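Local coordinates for protein Exo-beta-1,3-glucanase (Streptomyces sp. SirexAA-E, PDB 4PEY) that hydrolyses laminarin and laminarioligosaccharides as a secreted family 55 exo-beta-1,3-glucanase, giving glucose and laminaribiose as end products, at residues L285-G290 with Q296-D301. The protein carries 1 engineered substitution. Sequence-based numbering, arbitrary orientation.
Sequences LLFTPG and QPIEID
Strands 285-287 and 298-300 face each other across the inside of a coil, their axes 11.9 Å apart at closest approach and running 142° from parallel. L285, F287, I298 and I300 meet in between, through side chains alone. This is the interior of a parallel beta-helix, the fold of family 55 glycoside hydrolases. The two strands belong to different faces of the coil. Strand 284-287 pairs in parallel with 263-266 and 306-309. Strand 298-300 lies at one edge of another parallel sheet and pairs with 324-326. The chain passes from one face to the other through strand 291-294.

On each strand, alternate residues point inward. E299, between the two isoleucines, points the other way and is exposed. The closest meeting is between F287 and I298, which approach from opposite directions. The tip of the ring, CZ of F287, lies 4.1 Å from CD1 of I298, and the methyl comes to the ring obliquely. The long branch of I298 is extended (chi2 162°), which carries CD1 across to the ring.

L285 uses one methyl for both isoleucines. Its CD1 is 4.4 Å from CG2 of I298, the short branch of that side chain. The contact is loose but buried: all four residues are shielded from solvent. I275 and V279 of helix 272-280 also pack on L285, and L324 of the neighbouring strand 324-326 touches both isoleucines. I300 reaches inward with its long branch, and its CD1 stops 4.5 Å from CD1 of L285.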
ATOM      1  N   LEU A 285     -10.234  13.032  11.632  1.00 13.68           N
ATOM      2  CA  LEU A 285     -10.658  11.684  12.016  1.00 14.05           C
ATOM      3  C   LEU A 285      -9.468  10.823  12.408  1.00 13.17           C
ATOM      4  O   LEU A 285      -8.511  10.707  11.647  1.00 13.10           O
ATOM      5  CB  LEU A 285     -11.416  11.006  10.867  1.00 13.15           C
ATOM      6  CG  LEU A 285     -12.722  11.688  10.436  1.00 13.15           C
ATOM      7  CD1 LEU A 285     -13.301  11.000   9.209  1.00 15.15           C
ATOM      8  CD2 LEU A 285     -13.744  11.702  11.570  1.00 15.16           C
ATOM      9  N   LEU A 286      -9.533  10.226  13.595  1.00 13.30           N
ATOM     10  CA  LEU A 286      -8.558   9.230  14.030  1.00 13.19           C
ATOM     11  C   LEU A 286      -9.278   7.917  14.273  1.00 13.51           C
ATOM     12  O   LEU A 286     -10.023   7.798  15.251  1.00 14.71           O
ATOM     13  CB  LEU A 286      -7.834   9.679  15.306  1.00 14.85           C
ATOM     14  CG  LEU A 286      -6.712   8.751  15.782  1.00 14.53           C
ATOM     15  CD1 LEU A 286      -5.534   8.801  14.816  1.00 15.99           C
ATOM     16  CD2 LEU A 286      -6.272   9.108  17.199  1.00 17.56           C
ATOM     17  N   PHE A 287      -9.081   6.942  13.382  1.00 13.34           N
ATOM     18  CA  PHE A 287      -9.732   5.647  13.530  1.00 12.38           C
ATOM     19  C   PHE A 287      -8.889   4.739  14.418  1.00 12.33           C
ATOM     20  O   PHE A 287      -7.812   4.283  14.025  1.00 14.72           O
ATOM     21  CB  PHE A 287      -9.974   4.973  12.167  1.00 13.62           C
ATOM     22  CG  PHE A 287     -10.998   5.667  11.312  1.00 12.97           C
ATOM     23  CD1 PHE A 287     -10.646   6.761  10.538  1.00 14.70           C
ATOM     24  CD2 PHE A 287     -12.314   5.218  11.275  1.00 15.28           C
ATOM     25  CE1 PHE A 287     -11.589   7.398   9.742  1.00 16.42           C
ATOM     26  CE2 PHE A 287     -13.255   5.856  10.489  1.00 14.78           C
ATOM     27  CZ  PHE A 287     -12.893   6.941   9.721  1.00 16.04           C
ATOM     28  N   THR A 288      -9.379   4.468  15.620  1.00 13.51           N
ATOM     29  CA  THR A 288      -8.691   3.543  16.510  1.00 13.65           C
ATOM     30  C   THR A 288      -8.862   2.124  15.945  1.00 13.42           C
ATOM     31  O   THR A 288      -9.759   1.887  15.127  1.00 13.51           O
ATOM     32  CB  THR A 288      -9.235   3.649  17.953  1.00 15.36           C
ATOM     33  OG1 THR A 288     -10.614   3.265  17.993  1.00 15.60           O
ATOM     34  CG2 THR A 288      -9.100   5.078  18.460  1.00 16.50           C
ATOM     35  N   PRO A 289      -7.998   1.177  16.354  1.00 13.31           N
ATOM     36  CA  PRO A 289      -8.040  -0.148  15.718  1.00 13.14           C
ATOM     37  C   PRO A 289      -9.350  -0.874  15.967  1.00 14.59           C
ATOM     38  O   PRO A 289      -9.762  -1.061  17.111  1.00 16.01           O
ATOM     39  CB  PRO A 289      -6.871  -0.898  16.374  1.00 13.47           C
ATOM     40  CG  PRO A 289      -5.990   0.191  16.957  1.00 12.46           C
ATOM     41  CD  PRO A 289      -6.945   1.256  17.380  1.00 13.50           C
ATOM     42  N   GLY A 290     -10.003  -1.272  14.884  1.00 13.07           N
ATOM     43  CA  GLY A 290     -11.249  -1.996  14.978  1.00 13.14           C
ATOM     44  C   GLY A 290     -11.852  -2.149  13.605  1.00 12.87           C
ATOM     45  O   GLY A 290     -11.241  -1.765  12.609  1.00 12.55           O
ATOM     46  N   GLN A 296     -23.906   4.209   5.342  1.00 17.36           N
ATOM     47  CA  GLN A 296     -23.835   5.265   4.335  1.00 17.37           C
ATOM     48  C   GLN A 296     -22.370   5.658   4.183  1.00 16.51           C
ATOM     49  O   GLN A 296     -21.563   5.383   5.072  1.00 15.85           O
ATOM     50  CB  GLN A 296     -24.689   6.475   4.726  1.00 22.08           C
ATOM     51  CG  GLN A 296     -24.203   7.173   5.979  1.00 27.93           C
ATOM     52  CD  GLN A 296     -25.062   8.361   6.368  1.00 34.33           C
ATOM     53  OE1 GLN A 296     -24.953   9.438   5.781  1.00 37.87           O
ATOM     54  NE2 GLN A 296     -25.921   8.169   7.364  1.00 34.65           N
ATOM     55  N   PRO A 297     -22.013   6.300   3.057  1.00 15.74           N
ATOM     56  CA  PRO A 297     -20.596   6.650   2.894  1.00 14.10           C
ATOM     57  C   PRO A 297     -20.068   7.615   3.952  1.00 14.29           C
ATOM     58  O   PRO A 297     -20.781   8.518   4.396  1.00 16.60           O
ATOM     59  CB  PRO A 297     -20.556   7.319   1.515  1.00 15.24           C
ATOM     60  CG  PRO A 297     -21.740   6.774   0.796  1.00 16.89           C
ATOM     61  CD  PRO A 297     -22.792   6.585   1.839  1.00 16.85           C
ATOM     62  N   ILE A 298     -18.822   7.403   4.359  1.00 13.07           N
ATOM     63  CA  ILE A 298     -18.081   8.420   5.080  1.00 12.82           C
ATOM     64  C   ILE A 298     -17.729   9.505   4.074  1.00 13.85           C
ATOM     65  O   ILE A 298     -17.123   9.225   3.035  1.00 16.30           O
ATOM     66  CB  ILE A 298     -16.808   7.843   5.742  1.00 13.88           C
ATOM     67  CG1 ILE A 298     -17.197   6.866   6.854  1.00 16.61           C
ATOM     68  CG2 ILE A 298     -15.904   8.962   6.262  1.00 16.91           C
ATOM     69  CD1 ILE A 298     -16.066   5.935   7.264  1.00 18.93           C
ATOM     70  N   GLU A 299     -18.138  10.735   4.369  1.00 14.32           N
ATOM     71  CA  GLU A 299     -17.941  11.852   3.457  1.00 14.78           C
ATOM     72  C   GLU A 299     -16.949  12.849   4.029  1.00 15.94           C
ATOM     73  O   GLU A 299     -17.160  13.406   5.107  1.00 18.46           O
ATOM     74  CB  GLU A 299     -19.276  12.544   3.156  1.00 19.57           C
ATOM     75  CG  GLU A 299     -20.293  11.597   2.552  1.00 25.44           C
ATOM     76  CD  GLU A 299     -21.441  12.305   1.881  1.00 34.95           C
ATOM     77  OE1 GLU A 299     -21.514  13.547   1.983  1.00 39.45           O
ATOM     78  OE2 GLU A 299     -22.269  11.610   1.254  1.00 37.94           O
ATOM     79  N   ILE A 300     -15.857  13.060   3.303  1.00 14.83           N
ATOM     80  CA  ILE A 300     -14.856  14.042   3.697  1.00 15.19           C
ATOM     81  C   ILE A 300     -14.862  15.170   2.670  1.00 15.12           C
ATOM     82  O   ILE A 300     -14.269  15.047   1.597  1.00 16.48           O
ATOM     83  CB  ILE A 300     -13.455  13.407   3.801  1.00 15.03           C
ATOM     84  CG1 ILE A 300     -13.473  12.255   4.810  1.00 16.25           C
ATOM     85  CG2 ILE A 300     -12.405  14.453   4.193  1.00 16.29           C
ATOM     86  CD1 ILE A 300     -12.163  11.518   4.908  1.00 17.97           C
ATOM     87  N   ASP A 301     -15.568  16.253   2.991  1.00 14.97           N
ATOM     88  CA  ASP A 301     -15.741  17.367   2.055  1.00 16.33           C
ATOM     89  C   ASP A 301     -15.277  18.683   2.672  1.00 15.21           C
ATOM     90  O   ASP A 301     -15.864  19.749   2.445  1.00 18.22           O
ATOM     91  CB  ASP A 301     -17.202  17.479   1.607  1.00 17.10           C
ATOM     92  CG  ASP A 301     -17.352  18.283   0.330  1.00 19.86           C
ATOM     93  OD1 ASP A 301     -16.361  18.375  -0.428  1.00 19.35           O
ATOM     94  OD2 ASP A 301     -18.447  18.833   0.086  1.00 21.91           O
TER